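PDB 1X0U: hypothetical methylmalonyl-CoA decarboxylase alpha subunit from Sulfolobus tokodaii, which belongs to the carboxyl transferase family of the crotonase-like clan and forms a six-chain assembly. Local coordinates for residues 115-118 with 119-123; 153-156 with 157-161. One frame throughout, in Å; residues are numbered along the deposited sequence.

Contact 1: 115-118 with 119-123; sequences IVRA and YELAL
Two turns of helix 109-125 carry this contact, and Ile115 and Tyr119 meet one turn apart along its buried side. The two side chains run alongside each other in the same direction, Ile115 CG2 reaching the edge of the ring in its plane, 3.9 Å from Tyr119 CD1. The branch gets there because CG2 stands anti to the backbone N, while CG1 is turned beside it (chi1 -66°). Both residues also touch Tyr96 of strand 91-98, so this side of the helix faces the sheet in a beta-alpha-beta crossover from strand 91-98 to strand 129-133. Around the helix, Arg117 and Glu120 pair by charge alone: Glu120 OE1 sits over one guanidinium face, off toward its rim, at a long 3.8 Å from Arg117 NE. The carboxylate is turned 77° from the guanidinium, and because OE1 lies well out of that plane no N-H points at it. Bends at chi2 and chi3 carry the arginine chain forward toward the next turn, where Arg117 CD rests 4.0 Å from Leu121 CD1; Leu121 itself packs on Phe94 and on Met504 of a second subunit. Underneath runs the i to i+4 backbone ladder, including Tyr119 N to Ile115 O at 3.0 Å and Ala122 N to Ala118 O at 2.9 Å.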
ATOM      1  N   ILE A 115     -27.847 -16.911   7.675  1.00 14.41           N
ATOM      2  CA  ILE A 115     -27.487 -15.671   8.340  1.00 15.95           C
ATOM      3  C   ILE A 115     -26.061 -15.283   7.931  1.00 14.50           C
ATOM      4  O   ILE A 115     -25.797 -14.131   7.596  1.00 14.46           O
ATOM      5  CB  ILE A 115     -27.575 -15.821   9.881  1.00 16.27           C
ATOM      6  CG1 ILE A 115     -29.029 -16.050  10.294  1.00 17.39           C
ATOM      7  CG2 ILE A 115     -27.034 -14.569  10.575  1.00 17.61           C
ATOM      8  CD1 ILE A 115     -29.239 -16.081  11.809  1.00 16.44           C
ATOM      9  N   VAL A 116     -25.156 -16.258   7.948  1.00 14.96           N
ATOM     10  CA  VAL A 116     -23.753 -16.047   7.582  1.00 15.14           C
ATOM     11  C   VAL A 116     -23.668 -15.492   6.162  1.00 16.13           C
ATOM     12  O   VAL A 116     -22.902 -14.561   5.895  1.00 15.00           O
ATOM     13  CB  VAL A 116     -22.947 -17.386   7.662  1.00 15.79           C
ATOM     14  CG1 VAL A 116     -21.582 -17.247   6.978  1.00 15.21           C
ATOM     15  CG2 VAL A 116     -22.751 -17.790   9.115  1.00 14.58           C
ATOM     16  N   ARG A 117     -24.461 -16.069   5.259  1.00 15.67           N
ATOM     17  CA  ARG A 117     -24.480 -15.644   3.864  1.00 17.08           C
ATOM     18  C   ARG A 117     -24.946 -14.195   3.728  1.00 16.44           C
ATOM     19  O   ARG A 117     -24.462 -13.464   2.866  1.00 15.93           O
ATOM     20  CB  ARG A 117     -25.374 -16.591   3.051  1.00 18.07           C
ATOM     21  CG  ARG A 117     -25.872 -16.054   1.714  1.00 21.73           C
ATOM     22  CD  ARG A 117     -24.765 -15.690   0.741  1.00 25.47           C
ATOM     23  NE  ARG A 117     -23.994 -16.840   0.288  1.00 28.72           N
ATOM     24  CZ  ARG A 117     -23.154 -16.806  -0.743  1.00 31.26           C
ATOM     25  NH1 ARG A 117     -22.992 -15.675  -1.418  1.00 32.03           N
ATOM     26  NH2 ARG A 117     -22.470 -17.897  -1.094  1.00 29.57           N
ATOM     27  N   ALA A 118     -25.884 -13.784   4.580  1.00 16.86           N
ATOM     28  CA  ALA A 118     -26.383 -12.413   4.556  1.00 16.26           C
ATOM     29  C   ALA A 118     -25.240 -11.497   4.965  1.00 16.72           C
ATOM     30  O   ALA A 118     -24.990 -10.483   4.322  1.00 17.60           O
ATOM     31  CB  ALA A 118     -27.552 -12.253   5.523  1.00 16.07           C
ATOM     32  N   TYR A 119     -24.551 -11.863   6.044  1.00 16.40           N
ATOM     33  CA  TYR A 119     -23.422 -11.077   6.525  1.00 15.93           C
ATOM     34  C   TYR A 119     -22.299 -10.999   5.499  1.00 17.14           C
ATOM     35  O   TYR A 119     -21.630  -9.970   5.399  1.00 16.07           O
ATOM     36  CB  TYR A 119     -22.856 -11.659   7.818  1.00 15.06           C
ATOM     37  CG  TYR A 119     -23.457 -11.081   9.074  1.00 18.90           C
ATOM     38  CD1 TYR A 119     -24.451 -11.763   9.767  1.00 20.65           C
ATOM     39  CD2 TYR A 119     -23.021  -9.854   9.581  1.00 19.86           C
ATOM     40  CE1 TYR A 119     -24.999 -11.245  10.939  1.00 22.23           C
ATOM     41  CE2 TYR A 119     -23.562  -9.324  10.754  1.00 22.76           C
ATOM     42  CZ  TYR A 119     -24.551 -10.028  11.429  1.00 24.14           C
ATOM     43  OH  TYR A 119     -25.084  -9.539  12.600  1.00 22.73           O
ATOM     44  N   GLU A 120     -22.080 -12.079   4.745  1.00 16.47           N
ATOM     45  CA  GLU A 120     -21.015 -12.080   3.738  1.00 16.35           C
ATOM     46  C   GLU A 120     -21.368 -11.111   2.622  1.00 14.93           C
ATOM     47  O   GLU A 120     -20.506 -10.444   2.074  1.00 15.84           O
ATOM     48  CB  GLU A 120     -20.811 -13.474   3.125  1.00 16.25           C
ATOM     49  CG  GLU A 120     -20.313 -14.570   4.069  1.00 15.88           C
ATOM     50  CD  GLU A 120     -20.090 -15.896   3.332  1.00 17.26           C
ATOM     51  OE1 GLU A 120     -20.819 -16.160   2.351  1.00 14.33           O
ATOM     52  OE2 GLU A 120     -19.201 -16.672   3.733  1.00 14.78           O
ATOM     53  N   LEU A 121     -22.641 -11.054   2.264  1.00 14.26           N
ATOM     54  CA  LEU A 121     -23.057 -10.149   1.209  1.00 13.14           C
ATOM     55  C   LEU A 121     -22.987  -8.700   1.695  1.00 12.51           C
ATOM     56  O   LEU A 121     -22.471  -7.825   1.000  1.00 10.98           O
ATOM     57  CB  LEU A 121     -24.472 -10.487   0.745  1.00 11.81           C
ATOM     58  CG  LEU A 121     -24.605 -11.716  -0.159  1.00 13.48           C
ATOM     59  CD1 LEU A 121     -26.069 -12.056  -0.394  1.00 12.33           C
ATOM     60  CD2 LEU A 121     -23.900 -11.434  -1.482  1.00 13.41           C
ATOM     61  N   ALA A 122     -23.496  -8.458   2.896  1.00 10.67           N
ATOM     62  CA  ALA A 122     -23.492  -7.112   3.448  1.00 12.81           C
ATOM     63  C   ALA A 122     -22.060  -6.613   3.599  1.00 12.57           C
ATOM     64  O   ALA A 122     -21.789  -5.422   3.470  1.00 11.86           O
ATOM     65  CB  ALA A 122     -24.215  -7.090   4.802  1.00 10.59           C
ATOM     66  N   LEU A 123     -21.143  -7.531   3.873  1.00 14.54           N
ATOM     67  CA  LEU A 123     -19.747  -7.167   4.026  1.00 15.77           C
ATOM     68  C   LEU A 123     -19.119  -6.865   2.660  1.00 16.25           C
ATOM     69  O   LEU A 123     -18.279  -5.967   2.537  1.00 15.12           O
ATOM     70  CB  LEU A 123     -18.986  -8.291   4.723  1.00 15.56           C
ATOM     71  CG  LEU A 123     -17.716  -7.863   5.457  1.00 19.84           C
ATOM     72  CD1 LEU A 123     -18.051  -6.761   6.477  1.00 18.66           C
ATOM     73  CD2 LEU A 123     -17.106  -9.075   6.158  1.00 21.70           C
TER

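Contact 2: 153-156 with 157-161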
ATOM      1  N   VAL A 153     -21.496 -17.644  12.616  1.00 16.03           N
ATOM      2  CA  VAL A 153     -22.106 -16.318  12.643  1.00 16.57           C
ATOM      3  C   VAL A 153     -21.278 -15.355  13.486  1.00 16.79           C
ATOM      4  O   VAL A 153     -21.070 -14.219  13.081  1.00 16.99           O
ATOM      5  CB  VAL A 153     -23.578 -16.356  13.150  1.00 19.30           C
ATOM      6  CG1 VAL A 153     -23.782 -17.516  14.079  1.00 21.13           C
ATOM      7  CG2 VAL A 153     -23.924 -15.053  13.860  1.00 17.59           C
ATOM      8  N   PHE A 154     -20.800 -15.809  14.646  1.00 15.87           N
ATOM      9  CA  PHE A 154     -19.975 -14.967  15.510  1.00 16.24           C
ATOM     10  C   PHE A 154     -18.759 -14.492  14.727  1.00 16.91           C
ATOM     11  O   PHE A 154     -18.284 -13.364  14.888  1.00 17.49           O
ATOM     12  CB  PHE A 154     -19.472 -15.738  16.739  1.00 15.99           C
ATOM     13  CG  PHE A 154     -20.559 -16.257  17.635  1.00 14.53           C
ATOM     14  CD1 PHE A 154     -21.858 -15.763  17.550  1.00 13.35           C
ATOM     15  CD2 PHE A 154     -20.280 -17.254  18.558  1.00 13.37           C
ATOM     16  CE1 PHE A 154     -22.864 -16.262  18.371  1.00 14.07           C
ATOM     17  CE2 PHE A 154     -21.267 -17.760  19.384  1.00 13.09           C
ATOM     18  CZ  PHE A 154     -22.570 -17.267  19.292  1.00 14.93           C
ATOM     19  N   LYS A 155     -18.249 -15.375  13.878  1.00 16.65           N
ATOM     20  CA  LYS A 155     -17.088 -15.057  13.067  1.00 17.26           C
ATOM     21  C   LYS A 155     -17.419 -13.849  12.193  1.00 16.71           C
ATOM     22  O   LYS A 155     -16.632 -12.912  12.087  1.00 17.06           O
ATOM     23  CB  LYS A 155     -16.729 -16.263  12.197  1.00 19.47           C
ATOM     24  CG  LYS A 155     -15.252 -16.595  12.155  1.00 21.30           C
ATOM     25  CD  LYS A 155     -14.472 -15.565  11.399  1.00 22.57           C
ATOM     26  CE  LYS A 155     -13.049 -16.045  11.139  1.00 25.20           C
ATOM     27  NZ  LYS A 155     -12.276 -15.051  10.331  1.00 25.00           N
ATOM     28  N   MET A 156     -18.595 -13.871  11.574  1.00 14.98           N
ATOM     29  CA  MET A 156     -19.004 -12.777  10.714  1.00 15.28           C
ATOM     30  C   MET A 156     -19.212 -11.477  11.510  1.00 15.71           C
ATOM     31  O   MET A 156     -18.953 -10.386  11.006  1.00 16.82           O
ATOM     32  CB  MET A 156     -20.276 -13.160   9.955  1.00 15.80           C
ATOM     33  CG  MET A 156     -20.081 -14.324   8.973  1.00 18.67           C
ATOM     34  SD  MET A 156     -18.705 -14.072   7.806  1.00 18.51           S
ATOM     35  CE  MET A 156     -19.229 -12.573   6.997  1.00 16.57           C
ATOM     36  N   ASN A 157     -19.659 -11.590  12.754  1.00 14.89           N
ATOM     37  CA  ASN A 157     -19.872 -10.406  13.578  1.00 15.91           C
ATOM     38  C   ASN A 157     -18.543  -9.691  13.857  1.00 15.27           C
ATOM     39  O   ASN A 157     -18.467  -8.470  13.810  1.00 14.09           O
ATOM     40  CB  ASN A 157     -20.544 -10.798  14.893  1.00 13.99           C
ATOM     41  CG  ASN A 157     -21.968 -11.269  14.698  1.00 16.10           C
ATOM     42  OD1 ASN A 157     -22.383 -12.284  15.271  1.00 15.63           O
ATOM     43  ND2 ASN A 157     -22.731 -10.532  13.896  1.00 14.49           N
ATOM     44  N   VAL A 158     -17.507 -10.469  14.140  1.00 14.20           N
ATOM     45  CA  VAL A 158     -16.185  -9.925  14.421  1.00 15.21           C
ATOM     46  C   VAL A 158     -15.536  -9.323  13.174  1.00 15.70           C
ATOM     47  O   VAL A 158     -14.991  -8.224  13.225  1.00 13.68           O
ATOM     48  CB  VAL A 158     -15.267 -11.016  15.015  1.00 14.98           C
ATOM     49  CG1 VAL A 158     -13.839 -10.514  15.134  1.00 11.69           C
ATOM     50  CG2 VAL A 158     -15.793 -11.430  16.378  1.00 12.33           C
ATOM     51  N   MET A 159     -15.603 -10.033  12.052  1.00 15.38           N
ATOM     52  CA  MET A 159     -15.015  -9.523  10.813  1.00 16.16           C
ATOM     53  C   MET A 159     -15.695  -8.229  10.381  1.00 15.28           C
ATOM     54  O   MET A 159     -15.065  -7.352   9.797  1.00 14.59           O
ATOM     55  CB  MET A 159     -15.169 -10.536   9.675  1.00 16.97           C
ATOM     56  CG  MET A 159     -14.468 -11.867   9.889  1.00 22.93           C
ATOM     57  SD  MET A 159     -12.680 -11.734  10.094  1.00 30.13           S
ATOM     58  CE  MET A 159     -12.517 -12.000  11.871  1.00 25.34           C
ATOM     59  N   ALA A 160     -16.994  -8.130  10.658  1.00 14.45           N
ATOM     60  CA  ALA A 160     -17.770  -6.963  10.269  1.00 13.35           C
ATOM     61  C   ALA A 160     -17.684  -5.843  11.294  1.00 12.12           C
ATOM     62  O   ALA A 160     -18.062  -4.701  11.014  1.00 12.15           O
ATOM     63  CB  ALA A 160     -19.240  -7.362  10.059  1.00 10.90           C
ATOM     64  N   SER A 161     -17.178  -6.175  12.476  1.00 11.55           N
ATOM     65  CA  SER A 161     -17.077  -5.208  13.553  1.00 11.92           C
ATOM     66  C   SER A 161     -16.254  -3.979  13.175  1.00 11.37           C
ATOM     67  O   SER A 161     -15.048  -4.065  12.905  1.00 10.19           O
ATOM     68  CB  SER A 161     -16.497  -5.876  14.790  1.00 10.46           C
ATOM     69  OG  SER A 161     -16.625  -5.025  15.913  1.00 13.73           O
TER
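Val153 and Asn157 form the tight side of this last stretch of helix 144-160, their side chains parallel and one turn apart. Asn157 OD1 lies 3.5 Å from Val153 CG2 and near the plane of the Phe154 ring, at its edge, with the amide turned 31° from the ring. CG of Asn157 stands beside its own backbone N (chi1 -68°), which carries the amide back over the preceding turn. Asn157 OD1 also comes within 3.2 Å of Val153 O, an approach of two acceptors; its hydrogen bond goes instead to Ser181 OG of helix 180-184. The more open side belongs to the partly exposed Lys155. Its chain, bent at chi2, crosses Met159 at a slant and brings Lys155 NZ to 3.3 Å from Met159 SD, while Lys155 CD rests against Met159 CG. Here a third subunit approaches, Ser421 against Lys155 and Ala395 against Met159. Backbone bonds such as Met159 N to Lys155 O, 3.1 Å, run beneath both sides. Beyond this stretch the chain runs on to strand 166-170, completing the beta-alpha-beta crossover from strand 129-133 that recurs in crotonase-like folds.

In the fold
Contacts 1 and 2 sit on neighbouring helices, 109-125 and 144-160, of successive beta-alpha-beta units that share strand 129-133; their centres are about 10 Å apart. Both are largely buried; the partly exposed residues include Arg117 and Lys155. Met156 is one point where the helices meet: it packs on Val116, Tyr119 and Glu120, Met156 CB lying 3.7 Å from Tyr119 CB. Their chemistry differs: contact 1 combines aliphatic-aromatic packing with a long charge pair, whereas contact 2 sets an amide among apolar groups and a lysine against a thioether. Subunit contacts differ too, since 115-123 packs on two neighbouring copies, whereas Ser161 hydrogen-bonds Asn519 and Lys515 of the third subunit.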